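Local coordinates for protein deoxyribodipyrimidine photo-lyase (Oryza sativa Japonica Group, PDB 3UMV) that uses light of 300-600 nm and a bound FAD to split cyclobutane pyrimidine dimers in UV-damaged DNA back into single pyrimidines, at residues G219-W222 with D223-I226; A417-L420 with N421-E425; Q165-A168 with H169-V172; D47-L50 with A51-A55; A295-C298 with A299-K303. All blocks are in the same frame, centred on the assembly; numbering follows the deposited sequence.

Interaction 1 of 5, residues G219-W222 with D223-I226. With URE (urea), chain L.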
# COMPACT_ATOMS: atom_id res chain seq x y z
N GLY A 219 -28.85 2.01 1.69
CA GLY A 219 -28.46 2.27 0.32
C GLY A 219 -27.59 3.51 0.21
O GLY A 219 -27.82 4.50 0.88
N VAL A 220 -26.58 3.44 -0.66
CA VAL A 220 -25.68 4.56 -0.86
C VAL A 220 -25.93 5.24 -2.20
O VAL A 220 -26.08 4.57 -3.22
CB VAL A 220 -24.22 4.09 -0.84
CG1 VAL A 220 -23.27 5.26 -1.06
CG2 VAL A 220 -23.91 3.38 0.47
N ASP A 221 -25.98 6.57 -2.19
CA ASP A 221 -25.89 7.33 -3.44
C ASP A 221 -24.42 7.65 -3.66
O ASP A 221 -23.90 8.61 -3.11
CB ASP A 221 -26.72 8.61 -3.36
CG ASP A 221 -26.79 9.35 -4.71
OD1 ASP A 221 -27.90 9.76 -5.09
OD2 ASP A 221 -25.75 9.52 -5.38
N TRP A 222 -23.76 6.83 -4.47
CA TRP A 222 -22.31 6.94 -4.65
C TRP A 222 -21.88 8.25 -5.31
O TRP A 222 -20.87 8.83 -4.92
CB TRP A 222 -21.78 5.74 -5.44
CG TRP A 222 -21.85 4.46 -4.67
CD1 TRP A 222 -22.87 3.54 -4.68
CD2 TRP A 222 -20.86 3.93 -3.78
NE1 TRP A 222 -22.57 2.49 -3.85
CE2 TRP A 222 -21.34 2.70 -3.29
CE3 TRP A 222 -19.61 4.38 -3.35
CZ2 TRP A 222 -20.62 1.92 -2.39
CZ3 TRP A 222 -18.89 3.61 -2.46
CH2 TRP A 222 -19.39 2.39 -1.99
N ASP A 223 -22.63 8.71 -6.30
CA ASP A 223 -22.33 10.01 -6.90
C ASP A 223 -22.34 11.15 -5.87
O ASP A 223 -21.42 11.98 -5.84
CB ASP A 223 -23.25 10.29 -8.09
CG ASP A 223 -22.95 9.41 -9.30
OD1 ASP A 223 -21.76 9.10 -9.54
OD2 ASP A 223 -23.89 9.02 -10.02
N ALA A 224 -23.33 11.15 -4.98
CA ALA A 224 -23.40 12.19 -3.94
C ALA A 224 -22.27 12.04 -2.95
O ALA A 224 -21.64 13.03 -2.58
CB ALA A 224 -24.71 12.12 -3.22
N LEU A 225 -22.02 10.82 -2.51
CA LEU A 225 -20.93 10.53 -1.56
C LEU A 225 -19.56 10.92 -2.10
O LEU A 225 -18.78 11.60 -1.43
CB LEU A 225 -20.95 9.07 -1.16
CG LEU A 225 -19.75 8.63 -0.32
CD1 LEU A 225 -19.79 9.31 1.04
CD2 LEU A 225 -19.71 7.12 -0.18
N ILE A 226 -19.26 10.48 -3.31
CA ILE A 226 -17.97 10.82 -3.92
C ILE A 226 -17.79 12.34 -4.03
O ILE A 226 -16.74 12.87 -3.68
CB ILE A 226 -17.80 10.16 -5.28
CG1 ILE A 226 -17.65 8.65 -5.08
CG2 ILE A 226 -16.57 10.73 -6.01
CD1 ILE A 226 -17.83 7.84 -6.32
C URE L . -25.77 9.46 0.45
O URE L . -26.18 8.34 0.14
N1 URE L . -26.35 10.14 1.40
N2 URE L . -24.73 9.96 -0.18
O HOH W 1 -25.52 7.74 -7.85

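Interaction 2 of 5, residues A417-L420 with N421-E425. With FAD (flavin-adenine dinucleotide), chain I.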
# COMPACT_ATOMS: atom_id res chain seq x y z
N ALA A 417 9.75 14.63 2.40
CA ALA A 417 9.57 13.53 1.44
C ALA A 417 8.25 12.80 1.69
O ALA A 417 7.51 12.50 0.75
CB ALA A 417 10.77 12.55 1.50
N ILE A 418 7.99 12.49 2.96
CA ILE A 418 6.81 11.72 3.33
C ILE A 418 5.57 12.55 3.05
O ILE A 418 4.60 12.06 2.49
CB ILE A 418 6.87 11.29 4.84
CG1 ILE A 418 7.92 10.19 5.02
CG2 ILE A 418 5.52 10.83 5.36
CD1 ILE A 418 8.19 9.85 6.49
N TYR A 419 5.61 13.83 3.40
CA TYR A 419 4.48 14.70 3.13
C TYR A 419 4.15 14.75 1.64
O TYR A 419 3.00 14.59 1.26
CB TYR A 419 4.76 16.11 3.67
CG TYR A 419 3.90 17.20 3.07
CD1 TYR A 419 2.60 17.43 3.49
CD2 TYR A 419 4.41 18.00 2.04
CE1 TYR A 419 1.83 18.43 2.91
CE2 TYR A 419 3.65 19.00 1.47
CZ TYR A 419 2.36 19.20 1.90
OH TYR A 419 1.61 20.20 1.31
N LEU A 420 5.17 14.96 0.80
CA LEU A 420 4.95 15.04 -0.64
C LEU A 420 4.47 13.72 -1.23
O LEU A 420 3.54 13.69 -2.03
CB LEU A 420 6.22 15.49 -1.34
CG LEU A 420 6.56 16.95 -1.03
CD1 LEU A 420 7.91 17.34 -1.62
CD2 LEU A 420 5.45 17.87 -1.55
N ASN A 421 5.12 12.64 -0.84
CA ASN A 421 4.78 11.30 -1.30
C ASN A 421 3.31 10.97 -0.97
O ASN A 421 2.55 10.51 -1.81
CB ASN A 421 5.74 10.30 -0.65
CG ASN A 421 5.50 8.87 -1.10
OD1 ASN A 421 6.11 8.41 -2.07
ND2 ASN A 421 4.61 8.16 -0.40
N ASP A 422 2.93 11.21 0.27
CA ASP A 422 1.57 10.93 0.71
C ASP A 422 0.53 11.87 0.09
O ASP A 422 -0.61 11.48 -0.12
CB ASP A 422 1.51 10.99 2.24
CG ASP A 422 2.17 9.77 2.90
OD1 ASP A 422 2.78 8.92 2.20
OD2 ASP A 422 2.04 9.64 4.13
N LYS A 423 0.93 13.11 -0.21
CA LYS A 423 0.00 14.04 -0.83
C LYS A 423 -0.33 13.67 -2.28
O LYS A 423 -1.49 13.71 -2.68
CB LYS A 423 0.56 15.47 -0.77
CG LYS A 423 -0.28 16.50 -1.48
CD LYS A 423 0.17 17.89 -1.09
CE LYS A 423 -0.84 18.93 -1.56
NZ LYS A 423 -0.44 20.32 -1.15
N TYR A 424 0.69 13.33 -3.05
CA TYR A 424 0.57 13.21 -4.50
C TYR A 424 0.51 11.80 -5.08
O TYR A 424 -0.10 11.59 -6.14
CB TYR A 424 1.72 13.98 -5.16
CG TYR A 424 1.57 15.49 -5.00
CD1 TYR A 424 2.40 16.22 -4.16
CD2 TYR A 424 0.58 16.16 -5.68
CE1 TYR A 424 2.26 17.60 -4.02
CE2 TYR A 424 0.43 17.54 -5.55
CZ TYR A 424 1.26 18.24 -4.72
OH TYR A 424 1.10 19.60 -4.60
N GLU A 425 1.17 10.83 -4.44
CA GLU A 425 1.22 9.49 -5.01
C GLU A 425 -0.11 8.74 -4.84
O GLU A 425 -0.73 8.76 -3.78
CB GLU A 425 2.37 8.67 -4.41
CG GLU A 425 3.74 9.24 -4.59
CD GLU A 425 4.36 8.96 -5.96
OE1 GLU A 425 5.58 9.11 -6.09
OE2 GLU A 425 3.63 8.58 -6.90
PA FAD I . 7.17 -2.37 -10.30
O1A FAD I . 8.62 -2.17 -10.60
O2A FAD I . 6.37 -2.98 -11.42
O5B FAD I . 7.05 -3.25 -8.97
C5B FAD I . 5.99 -4.15 -8.75
C4B FAD I . 5.59 -4.14 -7.27
O4B FAD I . 6.67 -4.48 -6.42
C3B FAD I . 5.16 -2.76 -6.82
O3B FAD I . 3.82 -2.49 -7.14
C2B FAD I . 5.36 -2.87 -5.33
O2B FAD I . 4.31 -3.63 -4.77
C1B FAD I . 6.62 -3.70 -5.25
N9A FAD I . 7.81 -2.85 -5.14
C8A FAD I . 8.62 -2.40 -6.15
N7A FAD I . 9.60 -1.66 -5.58
C5A FAD I . 9.42 -1.62 -4.23
C6A FAD I . 10.10 -1.03 -3.17
N6A FAD I . 11.26 -0.38 -3.34
N1A FAD I . 9.64 -1.19 -1.88
C2A FAD I . 8.52 -1.95 -1.64
N3A FAD I . 7.84 -2.53 -2.69
C4A FAD I . 8.30 -2.38 -3.96
N1 FAD I . 5.82 2.19 -3.12
C2 FAD I . 4.48 2.24 -2.85
O2 FAD I . 3.81 1.23 -3.09
N3 FAD I . 3.91 3.38 -2.30
C4 FAD I . 4.69 4.49 -2.03
O4 FAD I . 4.18 5.50 -1.54
C4X FAD I . 6.05 4.42 -2.30
N5 FAD I . 6.88 5.50 -2.07
C5X FAD I . 8.23 5.41 -2.32
C6 FAD I . 9.07 6.50 -2.05
C7 FAD I . 10.44 6.41 -2.31
C7M FAD I . 11.32 7.59 -2.00
C8 FAD I . 10.96 5.23 -2.85
C8M FAD I . 12.42 5.08 -3.16
C9 FAD I . 10.12 4.17 -3.13
C9A FAD I . 8.77 4.25 -2.86
N10 FAD I . 7.94 3.18 -3.14
C10 FAD I . 6.60 3.28 -2.85
C1' FAD I . 8.47 1.89 -3.74
C2' FAD I . 8.45 1.85 -5.30
O2' FAD I . 9.01 3.01 -5.92
C3' FAD I . 7.05 1.62 -5.90
O3' FAD I . 6.45 0.52 -5.28
C4' FAD I . 7.08 1.37 -7.41
O4' FAD I . 7.67 2.47 -8.07
C5' FAD I . 5.64 1.14 -7.88
O5' FAD I . 5.46 1.15 -9.27
P FAD I . 5.12 -0.23 -10.03
O1P FAD I . 3.95 -0.93 -9.36
O2P FAD I . 4.88 0.06 -11.49
O3P FAD I . 6.55 -0.95 -9.81
O HOH W 2 -1.02 20.00 1.67

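Interaction 3 of 5, residues Q165-A168 with H169-V172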
# COMPACT_ATOMS: atom_id res chain seq x y z
N GLN A 165 -7.88 -11.48 13.39
CA GLN A 165 -7.23 -10.70 12.34
C GLN A 165 -6.50 -11.62 11.37
O GLN A 165 -5.81 -12.56 11.77
CB GLN A 165 -6.22 -9.72 12.93
CG GLN A 165 -5.47 -8.91 11.88
CD GLN A 165 -4.59 -7.88 12.51
OE1 GLN A 165 -3.81 -8.18 13.42
NE2 GLN A 165 -4.71 -6.65 12.06
N VAL A 166 -6.65 -11.36 10.08
CA VAL A 166 -6.05 -12.21 9.07
C VAL A 166 -5.13 -11.34 8.23
O VAL A 166 -5.52 -10.26 7.80
CB VAL A 166 -7.14 -12.84 8.17
CG1 VAL A 166 -6.50 -13.66 7.04
CG2 VAL A 166 -8.06 -13.73 9.01
N ASP A 167 -3.89 -11.78 8.02
CA ASP A 167 -3.05 -11.11 7.04
C ASP A 167 -3.47 -11.55 5.65
O ASP A 167 -3.17 -12.67 5.21
CB ASP A 167 -1.57 -11.40 7.28
CG ASP A 167 -0.66 -10.55 6.39
OD1 ASP A 167 -1.13 -10.00 5.38
OD2 ASP A 167 0.54 -10.45 6.71
N ALA A 168 -4.20 -10.66 4.98
CA ALA A 168 -4.68 -10.91 3.63
C ALA A 168 -3.82 -10.22 2.58
O ALA A 168 -4.05 -10.38 1.39
CB ALA A 168 -6.14 -10.44 3.49
N HIS A 169 -2.84 -9.45 3.03
CA HIS A 169 -2.06 -8.61 2.10
C HIS A 169 -0.72 -9.24 1.71
O HIS A 169 -0.23 -9.05 0.60
CB HIS A 169 -1.80 -7.24 2.72
CG HIS A 169 -1.74 -6.13 1.72
ND1 HIS A 169 -2.87 -5.58 1.14
CD2 HIS A 169 -0.68 -5.45 1.21
CE1 HIS A 169 -2.50 -4.62 0.31
NE2 HIS A 169 -1.18 -4.52 0.34
N ASN A 170 -0.12 -9.98 2.63
CA ASN A 170 1.20 -10.53 2.39
C ASN A 170 1.10 -12.02 2.02
O ASN A 170 0.21 -12.71 2.50
CB ASN A 170 2.07 -10.38 3.63
CG ASN A 170 2.37 -8.92 3.96
OD1 ASN A 170 2.91 -8.20 3.12
ND2 ASN A 170 1.97 -8.48 5.15
N VAL A 171 2.02 -12.49 1.17
CA VAL A 171 2.09 -13.91 0.84
C VAL A 171 2.43 -14.70 2.09
O VAL A 171 1.78 -15.70 2.41
CB VAL A 171 3.14 -14.22 -0.26
CG1 VAL A 171 3.16 -15.71 -0.57
CG2 VAL A 171 2.84 -13.42 -1.52
N VAL A 172 3.48 -14.27 2.78
CA VAL A 172 3.86 -14.90 4.03
C VAL A 172 3.37 -13.99 5.15
O VAL A 172 3.70 -12.80 5.17
CB VAL A 172 5.39 -15.09 4.14
CG1 VAL A 172 5.76 -15.81 5.43
CG2 VAL A 172 5.94 -15.88 2.93
O HOH W 3 -0.99 -14.07 4.58

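Interaction 4 of 5, residues D47-L50 with A51-A55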
# COMPACT_ATOMS: atom_id res chain seq x y z
N ASP A 47 -7.80 -4.57 2.30
CA ASP A 47 -7.91 -5.42 1.13
C ASP A 47 -9.28 -5.30 0.46
O ASP A 47 -10.19 -6.10 0.69
CB ASP A 47 -7.54 -6.86 1.50
CG ASP A 47 -6.09 -6.97 1.97
OD1 ASP A 47 -5.88 -7.01 3.20
OD2 ASP A 47 -5.16 -6.94 1.12
N GLN A 48 -9.39 -4.27 -0.38
CA GLN A 48 -10.65 -3.85 -0.97
C GLN A 48 -10.97 -4.63 -2.25
O GLN A 48 -10.96 -4.08 -3.36
CB GLN A 48 -10.63 -2.35 -1.20
CG GLN A 48 -10.45 -1.59 0.11
CD GLN A 48 -9.86 -0.21 -0.07
OE1 GLN A 48 -10.08 0.46 -1.09
NE2 GLN A 48 -9.11 0.24 0.92
N ARG A 49 -11.25 -5.92 -2.04
CA ARG A 49 -11.53 -6.88 -3.11
C ARG A 49 -12.26 -8.08 -2.52
O ARG A 49 -12.10 -8.40 -1.34
CB ARG A 49 -10.24 -7.34 -3.79
CG ARG A 49 -9.38 -8.27 -2.94
CD ARG A 49 -8.01 -8.58 -3.58
NE ARG A 49 -7.23 -9.39 -2.65
CZ ARG A 49 -6.45 -8.90 -1.69
NH1 ARG A 49 -6.27 -7.58 -1.56
NH2 ARG A 49 -5.83 -9.74 -0.86
N LEU A 50 -13.05 -8.75 -3.35
CA LEU A 50 -13.73 -9.97 -2.95
C LEU A 50 -12.93 -11.21 -3.35
O LEU A 50 -12.98 -12.23 -2.66
CB LEU A 50 -15.15 -10.03 -3.52
CG LEU A 50 -16.00 -8.81 -3.18
CD1 LEU A 50 -17.35 -8.87 -3.90
CD2 LEU A 50 -16.17 -8.72 -1.66
N ALA A 51 -12.18 -11.14 -4.44
CA ALA A 51 -11.42 -12.30 -4.89
C ALA A 51 -10.08 -12.37 -4.16
O ALA A 51 -9.55 -11.35 -3.72
CB ALA A 51 -11.19 -12.26 -6.40
N ASP A 52 -9.55 -13.58 -4.03
CA ASP A 52 -8.19 -13.76 -3.52
C ASP A 52 -7.95 -13.01 -2.20
O ASP A 52 -6.89 -12.40 -1.99
CB ASP A 52 -7.18 -13.25 -4.56
CG ASP A 52 -7.31 -13.96 -5.89
OD1 ASP A 52 -7.06 -13.32 -6.94
OD2 ASP A 52 -7.67 -15.16 -5.89
N ASN A 53 -8.92 -13.10 -1.29
CA ASN A 53 -8.86 -12.34 -0.06
C ASN A 53 -8.96 -13.29 1.15
O ASN A 53 -10.03 -13.77 1.48
CB ASN A 53 -10.00 -11.31 -0.05
CG ASN A 53 -9.98 -10.42 1.18
OD1 ASN A 53 -9.55 -10.85 2.25
ND2 ASN A 53 -10.43 -9.18 1.04
N TRP A 54 -7.83 -13.55 1.80
CA TRP A 54 -7.83 -14.54 2.89
C TRP A 54 -8.71 -14.14 4.06
O TRP A 54 -9.21 -15.01 4.76
CB TRP A 54 -6.42 -14.86 3.39
CG TRP A 54 -5.57 -15.63 2.42
CD1 TRP A 54 -4.39 -15.23 1.87
CD2 TRP A 54 -5.84 -16.94 1.89
NE1 TRP A 54 -3.90 -16.20 1.02
CE2 TRP A 54 -4.78 -17.25 1.00
CE3 TRP A 54 -6.88 -17.86 2.05
CZ2 TRP A 54 -4.72 -18.47 0.31
CZ3 TRP A 54 -6.82 -19.07 1.35
CH2 TRP A 54 -5.74 -19.36 0.50
N ALA A 55 -8.89 -12.85 4.28
CA ALA A 55 -9.68 -12.41 5.42
C ALA A 55 -11.15 -12.73 5.16
O ALA A 55 -11.84 -13.25 6.02
CB ALA A 55 -9.48 -10.93 5.68
O HOH W 4 -11.53 -14.33 -1.60

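Interaction 5 of 5, residues A295-C298 with A299-K303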
# COMPACT_ATOMS: atom_id res chain seq x y z
N ALA A 295 -1.51 -9.39 -3.84
CA ALA A 295 -0.11 -9.55 -4.24
C ALA A 295 0.21 -11.03 -4.49
O ALA A 295 1.02 -11.34 -5.35
CB ALA A 295 0.82 -9.00 -3.19
N GLN A 296 -0.42 -11.91 -3.71
CA GLN A 296 -0.30 -13.35 -3.88
C GLN A 296 -0.83 -13.77 -5.26
O GLN A 296 -0.19 -14.56 -5.96
CB GLN A 296 -1.03 -14.08 -2.74
CG GLN A 296 -0.94 -15.60 -2.77
CD GLN A 296 -1.30 -16.22 -1.44
OE1 GLN A 296 -1.29 -15.56 -0.39
NE2 GLN A 296 -1.63 -17.50 -1.46
N ARG A 297 -1.98 -13.23 -5.66
CA ARG A 297 -2.46 -13.43 -7.04
C ARG A 297 -1.40 -13.03 -8.08
O ARG A 297 -1.18 -13.75 -9.06
CB ARG A 297 -3.75 -12.64 -7.29
CG ARG A 297 -4.15 -12.58 -8.76
CD ARG A 297 -4.28 -13.99 -9.33
NE ARG A 297 -5.20 -14.81 -8.55
CZ ARG A 297 -5.26 -16.13 -8.58
NH1 ARG A 297 -6.14 -16.76 -7.82
NH2 ARG A 297 -4.45 -16.82 -9.38
N CYS A 298 -0.78 -11.87 -7.89
CA CYS A 298 0.22 -11.39 -8.85
C CYS A 298 1.42 -12.34 -8.89
O CYS A 298 1.96 -12.65 -9.96
CB CYS A 298 0.68 -9.98 -8.49
SG CYS A 298 -0.59 -8.72 -8.67
N ALA A 299 1.84 -12.80 -7.71
CA ALA A 299 2.94 -13.76 -7.60
C ALA A 299 2.62 -15.10 -8.26
O ALA A 299 3.46 -15.66 -8.96
CB ALA A 299 3.31 -13.97 -6.13
N LEU A 300 1.42 -15.62 -8.02
CA LEU A 300 1.00 -16.88 -8.63
C LEU A 300 1.02 -16.82 -10.15
O LEU A 300 1.45 -17.76 -10.82
CB LEU A 300 -0.42 -17.25 -8.18
CG LEU A 300 -0.57 -17.68 -6.74
CD1 LEU A 300 -2.03 -17.60 -6.32
CD2 LEU A 300 0.00 -19.08 -6.51
N GLU A 301 0.53 -15.72 -10.69
CA GLU A 301 0.48 -15.56 -12.14
C GLU A 301 1.87 -15.39 -12.70
O GLU A 301 2.15 -15.83 -13.82
CB GLU A 301 -0.42 -14.39 -12.52
CG GLU A 301 -1.87 -14.58 -12.09
CD GLU A 301 -2.51 -15.78 -12.75
OE1 GLU A 301 -2.03 -16.15 -13.85
OE2 GLU A 301 -3.46 -16.35 -12.19
N ALA A 302 2.76 -14.75 -11.94
CA ALA A 302 4.14 -14.63 -12.38
C ALA A 302 4.79 -16.02 -12.42
O ALA A 302 5.54 -16.33 -13.33
CB ALA A 302 4.92 -13.70 -11.47
N LYS A 303 4.48 -16.86 -11.44
CA LYS A 303 5.04 -18.20 -11.44
C LYS A 303 4.62 -18.96 -12.70
O LYS A 303 5.40 -19.70 -13.27
CB LYS A 303 4.63 -18.97 -10.18
CG LYS A 303 5.36 -18.51 -8.93
CD LYS A 303 5.81 -19.68 -8.08
CE LYS A 303 7.04 -20.34 -8.68
NZ LYS A 303 7.60 -21.37 -7.77

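Interaction 1 of 5, residues G219-W222 with D223-I226
Asp221 and Ala224 meet through a hydrogen bond between side chain and backbone. Ala224 N donates to Asp221 OD2 over 2.9 Å. The amide comes from above the carboxylate plane, 43° out of it. A chi1 of -173° swings Asp221 CG away from its own N and folds the carboxylate over the start of the helix. Two backbone bonds begin the helical pattern. Leu225 N reaches Asp221 O at 3.0 Å, and Ile226 N reaches Trp222 O at 2.8 Å.

This is an N-cap. Asp221 stands just before helix 222-231, and its carboxylate accepts from an amide of the first turn. A negative group here probably interacts well with the helix dipole.

Water also joins the acidic side chains. One molecule donates to Asp221 OD2 and to Asp223 OD2, at 3.0 Å from the latter. Asp223 has a stronger partner outside, a salt bridge from its OD1 to Arg98 of helix 87-106.

Apolar contacts lie on another side of the turn. Val220 CG1 touches Leu225 CD2 at 4.1 Å and also sits over one face of the Trp222 ring, toward its rim. Leu225 CD2 approaches that ring obliquely, 4.2 Å from Trp222 CE3. Leu113 of strand 111-114 touches all three side chains.

A urea molecule binds the backbone of the capping residue. Asp221 N donates to urea O at 2.9 Å, while urea N2 gives a weak bond to Asp221 O.

Interaction 2 of 5, residues A417-L420 with N421-E425
Tyr419 and Lys423 lie side by side, one turn apart. The more open side is here, at Tyr419, held by polar bonds more than close packing. The extended lysine brings its CD to 3.9 Å from Tyr419 CZ, oblique to the ring. A water joins the two ends, 2.7 Å from Tyr419 OH and 2.9 Å from Lys423 NZ. Glu369 takes a salt bridge from Lys423 NZ and is hydrogen-bonded to Tyr419 OH.

All this sits on the last turns of helix 410-424. Its i to i+4 backbone bonds run unbroken from Ala417 to Glu425, whose N still bonds Asn421 O although Glu425 is the first residue to leave helical angles.

The buried side is packed closely. Leu420 CD2 rests 4.0 Å from Tyr424 CE1, and Leu420 also touches Trp399, a predicted electron-transfer residue. Asn421 belongs to the FAD-binding site, and its chi1 of -178° sends the amide to the flavin. Asn421 ND2 donates to FAD O4 at 2.9 Å. It also donates to Asp422 OD1, in the amide plane, and that oxygen accepts from Arg429 N too. A leucine here would probably leave FAD O4 and Asp422 OD1 without this donor.

Interaction 3 of 5, residues Q165-A168 with H169-V172
Asp167 lays its carboxylate across the side chain of Asn170, with the carboxylate and amide planes 79° apart. Two backbone amides of the turn and the Asn170 side-chain amide bind it. His169 N on Asp167 OD1 makes this an Asx turn, with Asn170 N as a second donor to the same oxygen. It stands where strand 162-166 of the photolyase alpha/beta domain ends and the chain turns toward helix 174-177.

His169 N approaches Asp167 OD1 nearly along the C-O bond direction at 3.0 Å. Asn170 N reaches Asp167 OD1 at 2.9 Å from above the plane. With chi1 at -172°, the aspartate turns its carboxylate back over these amides. The other oxygen, Asp167 OD2, offers its syn lone pair to Asn170 ND2 at 2.9 Å, in the amide plane. Asp167 OD2 also accepts from Val174 N, so the one carboxylate holds both the turn and the start of the next helix.

Asn170 ND2 also bonds Asp328 OD1. The amides of Val171 and Val172 both donate to Glu325, assigned to FAD binding by similarity. A water closes the backbone side of the turn. It donates to Asp167 O at 2.7 Å and to Asn170 O at 2.8 Å.

Interaction 4 of 5, residues D47-L50 with A51-A55
Arg49 reaches over the turn to Asp52 and holds its carbonyl with two nitrogens. Arg49 NE and Arg49 NH2 both donate to Asp52 O, each at 3.1 Å. The oxygen lies in the guanidinium plane, and both nitrogens reach it from the same face of the peptide. NH2 comes only moderately tilted from the carbonyl plane, whereas NE stands well above it, 69° out.

Arg49 CG sits between the backbone N and the carbonyl carbon (chi1 72°), and the chain then runs extended to NE. This brings Arg49 CD to 3.2 Å from Ala51 O on the way. The remaining nitrogen turns back to Asp47. Arg49 NH1 and Asp47 OD2 form a salt bridge of 3.0 Å, through the anti lone pair of that oxygen. Asp47 OD2 is also hydrogen-bonded to His169 ND1. Gly291 O is a further acceptor for Arg49 NH1. The guanidinium is thus gripped from several directions and is probably fixed in rotation.

Asn53 works from the other side of the turn. Its chi1 of -177° points the amide back at the preceding loop. Asn53 ND2 donates to Arg49 O at 3.0 Å, and the acceptor lies in the amide plane. Tyr42 OH is a second partner of this nitrogen. A water joins Leu50 O to Asn53 N.

Asn53 OD1 turns to the helix start. It accepts a weak bond from Ala55 N at 2.9 Å and a hydrogen bond from Leu56 N. This is the N-cap of helix 54-66, at the end of the loop that follows strand 40-44 in the alpha/beta domain.

Interaction 5 of 5, residues A295-C298 with A299-K303
Ala295 to Ala302 follow a regular alpha-helical path, with four i to i+4 bonds of 2.8 to 3.1 Å between backbone N and O, from Ala299 N to Ala295 O through to Ala302 N to Cys298 O. These are the first turns of helix 295-305.

The main side-chain contact is an i to i+4 salt bridge. Arg297 NH2 stands 3.0 Å from Glu301 OE2, and the hydrogen bond in it is weak, with an N-H...O angle of 131°. The two flat groups are turned 35° apart. Arg297 is bent at both chi2 and chi3 (each 55°), which curls the guanidinium forward, toward the next turn and Glu301. Its aliphatic part takes part too, as Arg297 CD packs 3.7 Å from Glu301 CG.

Both charges have other partners. Arg297 NE makes a salt bridge with Asp52, and Arg297 NH2 makes one with Glu202. Glu301 OE2 is also paired with Lys304. A leucine in place of Arg297 would probably leave Glu301, Asp52 and Glu202 without this positive mate and weaken the tie to the loop ahead of helix 54-66.

Other side chains pack against helix 310-333. Cys298 touches Leu320, and Ala299 touches Leu317. Leu300 instead crosses Arg297 at about a right angle. Its CD1 lies over one face of the guanidinium, toward the rim, 4.0 Å from Arg297 NH2.

Along the chain the order is interaction 4, 3, 1, 5, 2. Interaction 3 lies at the end of strand 162-166, and interaction 4 in the loop after strand 40-44 that leads into helix 54-66. Their centres are about 10 Å apart, and Ala168 O bonds Arg49 NH2. Interaction 5 lies about 14 Å from both. It meets interaction 4 through Asp52 with Arg297 and Trp54 with Gln296, and interaction 3 by packing of Val171 on Gln296. These three thus join the alpha/beta domain to helix 295-305, near the FAD pocket. Interaction 2 reaches the flavin from the far side of the chain's centre. Interaction 1 caps helix 222-231 at the periphery and touches none of the others.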